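Local structure of malyl-CoA lyase/beta-methylmalyl-CoA lyase (5UGR) at residues Ala160-Gly164 / Met213-Cys217; Val182-Val188 / Thr200-Pro205; Ile281-Met285 / Ile308-Glu312. The protein is a magnesium-binding enzyme of the HpcH/HpaI aldolase/citrate lyase family, built on a TIM barrel and assembled from six copies of the chain. One frame throughout, in Å; residues are numbered along the deposited sequence. Where two conformers were deposited one is given.

Contact 1: Ala160-Gly164 / Met213-Cys217; sequences AMSFG and MLVAC
The flat group that Met-213 covers is the peptide joining Ser-162 to Phe-163: Met-213 SD lies over one of its faces, 3.6 Å from Phe-163 N and 3.7 Å from Ser-162 C. The aromatic ring of Phe-163 is turned elsewhere. With CG anti to the backbone N (chi1 174°), Phe-163 offers the helix its CB, 3.8 Å from Met-213 SD, and its ring runs on to meet Tyr-168 edge-to-face. The thioether of Met-213 thus lies along the strand backbone, and its bend at chi3 (81°) carries the methyl to the preceding peptide, with CE 3.4 Å from Met-161 O.

Met-161 runs past Met-213 in the opposite direction, Met-161 CB coming to 3.8 Å from Met-213 SD. Further along, Met-161 lies against Cys-217 SG, and its sulfur reaches toward the methyl of Ala-216; Met-161 was deposited in two conformers, so these outer approaches describe one of them. The result is a sulfur-rich, wholly buried seam.

Alternation along the strand sends Ser-162 the other way, where OG hydrogen-bonds to Glu-136 and Trp-254; the Ser-162 side chain lies about 10 Å from a bound magnesium ion. Strand 158-163 is hydrogen-bonded on its two sides to barrel strands 134-139 and 223-226. Helix 207-220 runs antiparallel to it (177° between the segment axes, 9.2 Å apart) and leads into strand 223-226, completing a beta-alpha-beta crossover, while Val-148 of helix 148-151 packs on Met-161, Met-213 and Ala-216.

Contact 2: Val182-Val188 / Thr200-Pro205; sequences VNADYSV and THWQDP
Trp-202 lies flat against Ala-184, whose CA sits over the six-membered ring in a CH-pi contact, 3.4 Å from the centroid and 12° off the ring normal. Ala-184 CB reaches the same ring, 3.5 Å from Trp-202 CZ2, while Val-182 CG2 meets the ring's edge near its plane. Tyr-186 packs on the Asp-204/Pro-205 backbone and on Gln-203 CB: swung anti to its own N (chi1 -163°), the ring brings CD2 to 3.5 Å from Pro-205 N and CE2 alongside Asp-204 O.

His-201 O is gripped from opposite faces of its carbonyl plane, by Val-188 N at 2.9 Å and by Gln-203 NE2, which the bent Gln-203 chain folds back above that plane. Gln-203 NE2 also bonds Trp-202 O of a neighbouring subunit. Ser-187 OG donates to Ala-184 O at 2.7 Å, tying the strand to the type I turn before it, and a water links Asn-183 N with Gln-203 O.

His-201 meets the His-201 rings of two neighbouring subunits edge-to-face. Antiparallel pairing, hydrogen-bonded at Val-188 and His-201 and non-hydrogen-bonded at Ser-187 and Trp-202, marks the base of a beta hairpin, here one that projects from the TIM barrel into a subunit interface.

Contact 3: Ile281-Met285 / Ile308-Glu312; sequences ILEAM and IRMAE
Ile-281 and Ala-311 form the buried side of a crossed helix pair that follows the last barrel strand, its two members connected in the chain by the small beta hairpin of strands 296-298 and 301-303. The segment axes pass 10.2 Å apart at a crossing angle of -122°. Ile-281 lies against the Ala-311 methyl with its CB, CG2 and CD1: Ile-281 CG2 is 3.8 Å from Ala-311 CB, and the extended outer torsion (chi2 167°) brings Ile-281 CD1 to 4.1 Å from the same atom. The hairpin packs Leu-298 and Ile-303 against Ile-281, and Ile-303 against Ile-308 as well, while its Val-296 touches both Ile-308 and Met-285.

Met-285, Ile-308, Leu-282 and Glu-312 make up the other side, which is partly open to solvent though still closely packed at Met-285. That residue slants across Ile-308, its SD 3.5 Å from Ile-308 CG2, and a bend at chi3 turns its methyl toward the carboxylate of Glu-312. Since Met-285 was deposited in two conformers, both contacts describe one of them. The helices are joined here by dispersion forces, and the solvent side ends in a methyl laid on the aliphatic part of an acid: Leu-282 slopes over the Glu-312 stem, its CD2, which also lies 4.2 Å from Ala-311 CB, reaching Glu-312 CG at 3.9 Å.

How the contacts relate
The three contacts illustrate how a barrel enzyme divides its packing between core, interface and appendage. Contact 2 is nested in the chain inside the loop closed by contact 1: the chain passes from strand 158-163 through helix 165-172 to the hairpin, and helix 207-220 follows soon after strand 200-202. Their centres are about 23 Å apart, and both touch the second subunit, so the excursion between a barrel strand and its covering helix supplies an interface element. Contact 3 comes later in the chain, about 24 Å from contact 1 and about 40 Å from contact 2 between centres, in the helices after the final barrel strand. None of the contacts touches another; contacts 1 and 2 approach to about 7 Å between nearest atoms.

Contact 1: Ala160-Gly164 / Met213-Cys217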
ATOM      1  N   ALA A 160       4.809  22.136   8.954  1.00 11.98           N
ATOM      2  CA  ALA A 160       4.771  23.081   7.821  1.00 12.12           C
ATOM      3  C   ALA A 160       5.549  22.498   6.656  1.00 13.41           C
ATOM      4  O   ALA A 160       6.481  21.709   6.860  1.00 12.91           O
ATOM      5  CB  ALA A 160       5.401  24.399   8.240  1.00 12.82           C
ATOM      6  N   MET A 161       5.172  22.923   5.448  1.00 12.54           N
ATOM      7  CA  MET A 161       5.924  22.600   4.234  0.50 12.22           C
ATOM      8  C   MET A 161       6.166  23.903   3.483  1.00 13.07           C
ATOM      9  O   MET A 161       5.232  24.720   3.356  1.00 13.52           O
ATOM     10  CB  MET A 161       5.167  21.621   3.310  0.50 12.46           C
ATOM     11  CG  MET A 161       4.480  20.453   3.988  0.50 15.10           C
ATOM     12  SD  MET A 161       3.668  19.278   2.849  0.50 18.22           S
ATOM     13  CE  MET A 161       4.706  17.919   3.309  0.50 14.71           C
ATOM     14  N   SER A 162       7.415  24.061   2.995  1.00 12.23           N
ATOM     15  CA  SER A 162       7.738  25.175   2.128  1.00 12.54           C
ATOM     16  C   SER A 162       7.933  24.684   0.695  1.00 11.26           C
ATOM     17  O   SER A 162       8.597  23.668   0.499  1.00 12.72           O
ATOM     18  CB  SER A 162       9.025  25.870   2.558  1.00 13.44           C
ATOM     19  OG  SER A 162       8.854  26.700   3.716  1.00 13.21           O
ATOM     20  N   PHE A 163       7.368  25.449  -0.274  1.00 12.46           N
ATOM     21  CA  PHE A 163       7.555  25.187  -1.694  1.00 12.77           C
ATOM     22  C   PHE A 163       8.816  25.866  -2.157  1.00 12.18           C
ATOM     23  O   PHE A 163       8.855  27.085  -2.346  1.00 13.18           O
ATOM     24  CB  PHE A 163       6.342  25.603  -2.465  1.00 13.66           C
ATOM     25  CG  PHE A 163       6.508  25.509  -3.933  1.00 11.88           C
ATOM     26  CD1 PHE A 163       6.952  24.332  -4.498  1.00 14.48           C
ATOM     27  CD2 PHE A 163       6.322  26.639  -4.755  1.00 12.94           C
ATOM     28  CE1 PHE A 163       7.159  24.264  -5.881  1.00 13.60           C
ATOM     29  CE2 PHE A 163       6.499  26.550  -6.136  1.00 14.95           C
ATOM     30  CZ  PHE A 163       6.943  25.387  -6.678  1.00 13.48           C
ATOM     31  N   GLY A 164       9.866  25.058  -2.384  1.00 13.18           N
ATOM     32  CA  GLY A 164      11.156  25.580  -2.844  1.00 12.85           C
ATOM     33  C   GLY A 164      11.170  25.756  -4.337  1.00 12.46           C
ATOM     34  O   GLY A 164      11.683  24.901  -5.079  1.00 13.53           O
ATOM     35  N   MET A 213       0.841  20.822  -3.067  1.00 11.81           N
ATOM     36  CA  MET A 213       1.390  20.950  -1.712  1.00 12.19           C
ATOM     37  C   MET A 213       0.402  21.516  -0.714  1.00 11.35           C
ATOM     38  O   MET A 213       0.317  21.009   0.420  1.00 12.85           O
ATOM     39  CB  MET A 213       2.674  21.799  -1.728  1.00 12.58           C
ATOM     40  CG  MET A 213       3.506  21.679  -0.460  1.00 12.68           C
ATOM     41  SD  MET A 213       4.795  22.906  -0.271  1.00 13.65           S
ATOM     42  CE  MET A 213       3.794  24.251   0.351  1.00 14.68           C
ATOM     43  N   LEU A 214      -0.371  22.504  -1.151  1.00 11.85           N
ATOM     44  CA  LEU A 214      -1.439  23.067  -0.320  1.00 12.50           C
ATOM     45  C   LEU A 214      -2.415  21.996   0.162  1.00 11.41           C
ATOM     46  O   LEU A 214      -2.769  21.937   1.347  1.00 12.62           O
ATOM     47  CB  LEU A 214      -2.179  24.138  -1.091  1.00 12.89           C
ATOM     48  CG  LEU A 214      -3.465  24.705  -0.440  1.00 16.42           C
ATOM     49  CD1 LEU A 214      -3.120  25.772   0.529  1.00 18.91           C
ATOM     50  CD2 LEU A 214      -4.447  25.125  -1.466  1.00 25.58           C
ATOM     51  N   VAL A 215      -2.893  21.168  -0.764  1.00 11.51           N
ATOM     52  CA  VAL A 215      -3.863  20.128  -0.419  1.00 12.71           C
ATOM     53  C   VAL A 215      -3.246  19.160   0.606  1.00 12.39           C
ATOM     54  O   VAL A 215      -3.912  18.799   1.612  1.00 13.21           O
ATOM     55  CB  VAL A 215      -4.420  19.427  -1.674  1.00 13.86           C
ATOM     56  CG1 VAL A 215      -5.136  18.098  -1.299  1.00 13.41           C
ATOM     57  CG2 VAL A 215      -5.317  20.382  -2.426  1.00 15.04           C
ATOM     58  N   ALA A 216      -1.988  18.784   0.420  1.00 12.02           N
ATOM     59  CA  ALA A 216      -1.362  17.885   1.380  1.00 12.26           C
ATOM     60  C   ALA A 216      -1.334  18.548   2.761  1.00 12.23           C
ATOM     61  O   ALA A 216      -1.581  17.909   3.798  1.00 13.53           O
ATOM     62  CB  ALA A 216       0.045  17.526   0.921  1.00 12.90           C
ATOM     63  N   CYS A 217      -0.890  19.797   2.807  1.00 11.92           N
ATOM     64  CA  CYS A 217      -0.842  20.514   4.086  1.00 11.92           C
ATOM     65  C   CYS A 217      -2.179  20.645   4.763  1.00 12.95           C
ATOM     66  O   CYS A 217      -2.324  20.375   5.965  1.00 13.45           O
ATOM     67  CB  CYS A 217      -0.264  21.933   3.856  1.00 13.02           C
ATOM     68  SG  CYS A 217       1.531  21.949   3.553  1.00 14.10           S
TER

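Contact 2: Val182-Val188 / Thr200-Pro205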
ATOM      1  N   VAL A 182       7.281  34.413 -13.299  1.00 15.63           N
ATOM      2  CA  VAL A 182       6.453  33.939 -14.385  1.00 14.77           C
ATOM      3  C   VAL A 182       7.279  33.889 -15.714  1.00 15.83           C
ATOM      4  O   VAL A 182       8.512  34.143 -15.730  1.00 19.31           O
ATOM      5  CB  VAL A 182       5.154  34.735 -14.452  1.00 16.41           C
ATOM      6  CG1 VAL A 182       4.336  34.463 -13.190  1.00 20.11           C
ATOM      7  CG2 VAL A 182       5.452  36.197 -14.637  1.00 18.95           C
ATOM      8  N   ASN A 183       6.623  33.481 -16.780  1.00 15.89           N
ATOM      9  CA  ASN A 183       7.332  33.170 -18.014  1.00 16.67           C
ATOM     10  C   ASN A 183       6.450  33.438 -19.216  1.00 15.39           C
ATOM     11  O   ASN A 183       5.354  32.833 -19.314  1.00 15.51           O
ATOM     12  CB  ASN A 183       7.714  31.678 -17.949  1.00 16.97           C
ATOM     13  CG  ASN A 183       8.663  31.226 -19.034  1.00 18.53           C
ATOM     14  OD1 ASN A 183       9.521  30.296 -18.820  1.00 24.27           O
ATOM     15  ND2 ASN A 183       8.596  31.832 -20.140  1.00 15.36           N
ATOM     16  N   ALA A 184       6.835  34.353 -20.084  1.00 17.69           N
ATOM     17  CA  ALA A 184       6.034  34.661 -21.279  1.00 17.33           C
ATOM     18  C   ALA A 184       5.670  33.439 -22.133  1.00 16.27           C
ATOM     19  O   ALA A 184       4.675  33.464 -22.833  1.00 17.04           O
ATOM     20  CB  ALA A 184       6.776  35.641 -22.163  1.00 19.25           C
ATOM     21  N   ASP A 185       6.531  32.420 -22.108  1.00 14.23           N
ATOM     22  CA  ASP A 185       6.271  31.176 -22.841  1.00 13.97           C
ATOM     23  C   ASP A 185       5.250  30.287 -22.153  1.00 15.20           C
ATOM     24  O   ASP A 185       4.677  29.405 -22.817  1.00 14.87           O
ATOM     25  CB  ASP A 185       7.530  30.355 -23.068  1.00 16.30           C
ATOM     26  CG  ASP A 185       8.477  30.959 -24.108  1.00 20.94           C
ATOM     27  OD1 ASP A 185       8.098  31.758 -24.994  1.00 23.25           O
ATOM     28  OD2 ASP A 185       9.639  30.559 -24.059  1.00 32.77           O
ATOM     29  N   TYR A 186       5.039  30.471 -20.848  1.00 13.22           N
ATOM     30  CA  TYR A 186       4.053  29.618 -20.157  1.00 13.46           C
ATOM     31  C   TYR A 186       2.726  30.395 -20.253  1.00 12.32           C
ATOM     32  O   TYR A 186       2.299  31.141 -19.345  1.00 13.94           O
ATOM     33  CB  TYR A 186       4.450  29.284 -18.722  1.00 12.99           C
ATOM     34  CG  TYR A 186       3.643  28.113 -18.217  1.00 12.71           C
ATOM     35  CD1 TYR A 186       3.742  26.880 -18.806  1.00 14.63           C
ATOM     36  CD2 TYR A 186       2.701  28.248 -17.200  1.00 14.52           C
ATOM     37  CE1 TYR A 186       2.958  25.805 -18.449  1.00 14.77           C
ATOM     38  CE2 TYR A 186       1.903  27.189 -16.831  1.00 14.80           C
ATOM     39  CZ  TYR A 186       2.031  25.950 -17.439  1.00 13.82           C
ATOM     40  OH  TYR A 186       1.269  24.868 -17.064  1.00 14.59           O
ATOM     41  N   SER A 187       2.099  30.229 -21.435  1.00 14.48           N
ATOM     42  CA  SER A 187       1.001  31.068 -21.887  1.00 12.56           C
ATOM     43  C   SER A 187       0.236  30.306 -22.926  1.00 14.32           C
ATOM     44  O   SER A 187       0.756  29.370 -23.543  1.00 15.58           O
ATOM     45  CB  SER A 187       1.554  32.397 -22.460  1.00 13.79           C
ATOM     46  OG  SER A 187       2.395  32.206 -23.582  1.00 15.10           O
ATOM     47  N   VAL A 188      -1.021  30.729 -23.087  1.00 13.66           N
ATOM     48  CA  VAL A 188      -1.837  30.220 -24.173  0.50 14.61           C
ATOM     49  C   VAL A 188      -2.080  31.281 -25.228  1.00 15.10           C
ATOM     50  O   VAL A 188      -2.210  32.472 -24.935  1.00 15.77           O
ATOM     51  CB  VAL A 188      -3.161  29.580 -23.733  0.50 15.05           C
ATOM     52  CG1 VAL A 188      -2.913  28.402 -22.778  0.50 15.28           C
ATOM     53  CG2 VAL A 188      -4.110  30.619 -23.159  0.50 14.83           C
ATOM     54  N   THR A 200      -2.364  36.518 -26.146  1.00 15.31           N
ATOM     55  CA  THR A 200      -1.486  35.647 -25.361  1.00 14.95           C
ATOM     56  C   THR A 200      -1.859  35.875 -23.895  1.00 15.01           C
ATOM     57  O   THR A 200      -1.597  36.956 -23.335  1.00 17.61           O
ATOM     58  CB  THR A 200      -0.012  35.938 -25.657  1.00 15.08           C
ATOM     59  OG1 THR A 200       0.261  35.622 -27.039  1.00 16.91           O
ATOM     60  CG2 THR A 200       0.907  35.141 -24.740  1.00 17.71           C
ATOM     61  N   HIS A 201      -2.390  34.828 -23.274  1.00 14.10           N
ATOM     62  CA  HIS A 201      -2.797  34.867 -21.868  1.00 13.22           C
ATOM     63  C   HIS A 201      -1.849  34.020 -21.020  1.00 13.79           C
ATOM     64  O   HIS A 201      -1.685  32.812 -21.236  1.00 14.40           O
ATOM     65  CB  HIS A 201      -4.236  34.432 -21.692  1.00 14.38           C
ATOM     66  CG  HIS A 201      -5.201  35.404 -22.304  1.00 14.86           C
ATOM     67  ND1 HIS A 201      -6.512  35.098 -22.524  1.00 15.65           N
ATOM     68  CD2 HIS A 201      -5.054  36.698 -22.678  1.00 17.48           C
ATOM     69  CE1 HIS A 201      -7.129  36.131 -23.055  1.00 17.26           C
ATOM     70  NE2 HIS A 201      -6.269  37.120 -23.151  1.00 18.44           N
ATOM     71  N   TRP A 202      -1.165  34.684 -20.106  1.00 14.23           N
ATOM     72  CA  TRP A 202      -0.141  34.026 -19.315  1.00 13.30           C
ATOM     73  C   TRP A 202      -0.757  33.119 -18.275  1.00 12.66           C
ATOM     74  O   TRP A 202      -1.841  33.409 -17.738  1.00 15.68           O
ATOM     75  CB  TRP A 202       0.822  35.025 -18.679  1.00 15.19           C
ATOM     76  CG  TRP A 202       1.648  35.846 -19.629  1.00 14.96           C
ATOM     77  CD1 TRP A 202       1.262  36.397 -20.815  1.00 15.83           C
ATOM     78  CD2 TRP A 202       2.975  36.312 -19.384  1.00 14.76           C
ATOM     79  NE1 TRP A 202       2.269  37.189 -21.317  1.00 16.79           N
ATOM     80  CE2 TRP A 202       3.335  37.161 -20.455  1.00 15.30           C
ATOM     81  CE3 TRP A 202       3.886  36.111 -18.355  1.00 15.70           C
ATOM     82  CZ2 TRP A 202       4.589  37.769 -20.527  1.00 17.51           C
ATOM     83  CZ3 TRP A 202       5.130  36.732 -18.432  1.00 18.28           C
ATOM     84  CH2 TRP A 202       5.461  37.538 -19.505  1.00 17.83           C
ATOM     85  N   GLN A 203      -0.103  31.996 -18.047  1.00 13.49           N
ATOM     86  CA  GLN A 203      -0.529  31.007 -17.067  1.00 13.67           C
ATOM     87  C   GLN A 203       0.451  30.960 -15.911  1.00 14.36           C
ATOM     88  O   GLN A 203       1.506  31.605 -15.943  1.00 14.81           O
ATOM     89  CB  GLN A 203      -0.661  29.613 -17.718  1.00 13.98           C
ATOM     90  CG  GLN A 203      -1.494  29.593 -18.978  1.00 17.70           C
ATOM     91  CD  GLN A 203      -2.888  29.983 -18.809  1.00 19.42           C
ATOM     92  OE1 GLN A 203      -3.615  29.435 -17.977  1.00 23.98           O
ATOM     93  NE2 GLN A 203      -3.317  31.028 -19.653  1.00 20.75           N
ATOM     94  N   ASP A 204       0.112  30.166 -14.894  1.00 14.82           N
ATOM     95  CA  ASP A 204       0.909  30.114 -13.658  1.00 13.80           C
ATOM     96  C   ASP A 204       1.746  28.844 -13.679  1.00 14.09           C
ATOM     97  O   ASP A 204       1.224  27.764 -13.445  1.00 13.72           O
ATOM     98  CB  ASP A 204      -0.033  30.137 -12.462  1.00 13.87           C
ATOM     99  CG  ASP A 204       0.668  30.111 -11.124  1.00 14.36           C
ATOM    100  OD1 ASP A 204       1.888  29.912 -11.067  1.00 14.82           O
ATOM    101  OD2 ASP A 204      -0.060  30.277 -10.117  1.00 15.50           O
ATOM    102  N   PRO A 205       3.084  28.968 -13.846  1.00 12.15           N
ATOM    103  CA  PRO A 205       3.924  27.772 -13.945  1.00 13.71           C
ATOM    104  C   PRO A 205       3.995  26.958 -12.666  1.00 13.26           C
ATOM    105  O   PRO A 205       4.414  25.801 -12.702  1.00 15.11           O
ATOM    106  CB  PRO A 205       5.307  28.313 -14.285  1.00 15.66           C
ATOM    107  CG  PRO A 205       5.243  29.729 -14.017  1.00 18.57           C
ATOM    108  CD  PRO A 205       3.846  30.208 -13.930  1.00 13.49           C
TER
HETATM  109  O   HOH W   1       3.704  32.782 -16.968  1.00 16.01           O

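Contact 3: Ile281-Met285 / Ile308-Glu312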
ATOM      1  N   ILE A 281     -17.236  31.573  16.107  1.00 22.25           N
ATOM      2  CA  ILE A 281     -17.264  30.135  16.242  1.00 20.84           C
ATOM      3  C   ILE A 281     -16.921  29.725  17.689  1.00 21.07           C
ATOM      4  O   ILE A 281     -17.594  28.871  18.260  1.00 21.90           O
ATOM      5  CB  ILE A 281     -16.374  29.447  15.191  1.00 20.91           C
ATOM      6  CG1 ILE A 281     -17.039  29.514  13.810  1.00 20.16           C
ATOM      7  CG2 ILE A 281     -16.118  28.004  15.561  1.00 21.33           C
ATOM      8  CD1 ILE A 281     -16.117  29.143  12.631  1.00 21.92           C
ATOM      9  N   LEU A 282     -15.866  30.312  18.249  1.00 22.00           N
ATOM     10  CA  LEU A 282     -15.447  29.978  19.619  1.00 22.72           C
ATOM     11  C   LEU A 282     -16.559  30.382  20.611  1.00 21.75           C
ATOM     12  O   LEU A 282     -16.816  29.638  21.554  1.00 23.23           O
ATOM     13  CB  LEU A 282     -14.086  30.624  19.976  1.00 25.11           C
ATOM     14  CG  LEU A 282     -12.867  30.256  19.110  1.00 37.04           C
ATOM     15  CD1 LEU A 282     -11.589  30.599  19.857  1.00 38.50           C
ATOM     16  CD2 LEU A 282     -12.880  28.832  18.609  1.00 33.27           C
ATOM     17  N   GLU A 283     -17.202  31.527  20.381  1.00 22.89           N
ATOM     18  CA  GLU A 283     -18.289  31.890  21.305  0.50 21.49           C
ATOM     19  C   GLU A 283     -19.492  30.955  21.076  1.00 22.98           C
ATOM     20  O   GLU A 283     -20.116  30.559  22.048  1.00 21.59           O
ATOM     21  CB  GLU A 283     -18.620  33.380  21.253  0.50 27.25           C
ATOM     22  CG  GLU A 283     -17.582  34.293  21.920  0.50 29.69           C
ATOM     23  CD  GLU A 283     -17.587  34.205  23.414  0.50 30.48           C
ATOM     24  OE1 GLU A 283     -18.567  34.642  24.016  0.50 34.17           O
ATOM     25  OE2 GLU A 283     -16.617  33.697  23.990  0.50 39.64           O
ATOM     26  N   ALA A 284     -19.737  30.498  19.854  1.00 19.75           N
ATOM     27  CA  ALA A 284     -20.803  29.516  19.617  1.00 22.12           C
ATOM     28  C   ALA A 284     -20.531  28.187  20.303  1.00 19.02           C
ATOM     29  O   ALA A 284     -21.458  27.489  20.766  1.00 18.47           O
ATOM     30  CB  ALA A 284     -20.986  29.292  18.115  1.00 19.75           C
ATOM     31  N   MET A 285     -19.253  27.813  20.385  1.00 18.83           N
ATOM     32  CA  MET A 285     -18.865  26.614  21.149  0.50 19.58           C
ATOM     33  C   MET A 285     -19.204  26.790  22.616  1.00 19.80           C
ATOM     34  O   MET A 285     -19.719  25.869  23.260  1.00 20.64           O
ATOM     35  CB  MET A 285     -17.365  26.354  21.054  0.50 20.43           C
ATOM     36  CG  MET A 285     -16.913  25.989  19.675  0.50 19.08           C
ATOM     37  SD  MET A 285     -15.156  26.245  19.462  0.50 20.11           S
ATOM     38  CE  MET A 285     -14.457  25.233  20.761  0.50 19.78           C
ATOM     39  N   ILE A 308     -14.184  23.823  13.788  1.00 15.55           N
ATOM     40  CA  ILE A 308     -13.783  24.344  15.124  1.00 16.48           C
ATOM     41  C   ILE A 308     -12.263  24.362  15.211  1.00 15.66           C
ATOM     42  O   ILE A 308     -11.695  25.350  15.669  1.00 17.57           O
ATOM     43  CB  ILE A 308     -14.404  23.498  16.258  1.00 18.21           C
ATOM     44  CG1 ILE A 308     -15.922  23.784  16.294  1.00 19.58           C
ATOM     45  CG2 ILE A 308     -13.703  23.711  17.588  1.00 20.45           C
ATOM     46  CD1 ILE A 308     -16.750  22.768  17.078  1.00 21.80           C
ATOM     47  N   ARG A 309     -11.607  23.242  14.835  1.00 15.56           N
ATOM     48  CA  ARG A 309     -10.158  23.186  14.917  1.00 17.32           C
ATOM     49  C   ARG A 309      -9.458  24.215  14.061  1.00 18.38           C
ATOM     50  O   ARG A 309      -8.451  24.805  14.503  1.00 19.69           O
ATOM     51  CB  ARG A 309      -9.630  21.763  14.706  1.00 18.13           C
ATOM     52  CG  ARG A 309     -10.077  20.793  15.771  1.00 20.23           C
ATOM     53  CD  ARG A 309      -9.701  19.338  15.543  1.00 23.92           C
ATOM     54  NE  ARG A 309      -9.882  18.546  16.769  1.00 27.15           N
ATOM     55  CZ  ARG A 309      -9.287  17.396  17.009  1.00 22.53           C
ATOM     56  NH1 ARG A 309      -8.495  16.813  16.076  1.00 26.97           N
ATOM     57  NH2 ARG A 309      -9.536  16.805  18.161  1.00 28.86           N
ATOM     58  N   MET A 310      -9.999  24.488  12.868  1.00 16.57           N
ATOM     59  CA  MET A 310      -9.483  25.583  12.046  1.00 17.62           C
ATOM     60  C   MET A 310      -9.643  26.928  12.697  1.00 18.09           C
ATOM     61  O   MET A 310      -8.760  27.778  12.601  1.00 20.44           O
ATOM     62  CB  MET A 310     -10.114  25.596  10.659  1.00 19.73           C
ATOM     63  CG  MET A 310      -9.767  24.390   9.853  1.00 21.49           C
ATOM     64  SD  MET A 310     -10.191  24.519   8.083  1.00 22.87           S
ATOM     65  CE  MET A 310      -8.851  25.596   7.489  1.00 35.50           C
ATOM     66  N   ALA A 311     -10.774  27.144  13.352  1.00 17.47           N
ATOM     67  CA  ALA A 311     -11.037  28.412  14.019  1.00 18.01           C
ATOM     68  C   ALA A 311     -10.082  28.627  15.191  1.00 17.74           C
ATOM     69  O   ALA A 311      -9.519  29.716  15.343  1.00 20.85           O
ATOM     70  CB  ALA A 311     -12.475  28.467  14.488  1.00 19.07           C
ATOM     71  N   GLU A 312      -9.858  27.568  15.959  1.00 18.75           N
ATOM     72  CA  GLU A 312      -8.929  27.662  17.080  1.00 20.47           C
ATOM     73  C   GLU A 312      -7.515  28.028  16.591  1.00 21.75           C
ATOM     74  O   GLU A 312      -6.846  28.868  17.191  1.00 25.14           O
ATOM     75  CB  GLU A 312      -8.902  26.352  17.871  1.00 22.23           C
ATOM     76  CG  GLU A 312     -10.159  26.072  18.653  1.00 25.20           C
ATOM     77  CD  GLU A 312     -10.222  24.705  19.305  1.00 29.36           C
ATOM     78  OE1 GLU A 312      -9.609  23.757  18.754  1.00 34.98           O
ATOM     79  OE2 GLU A 312     -10.950  24.592  20.328  1.00 38.79           O
TER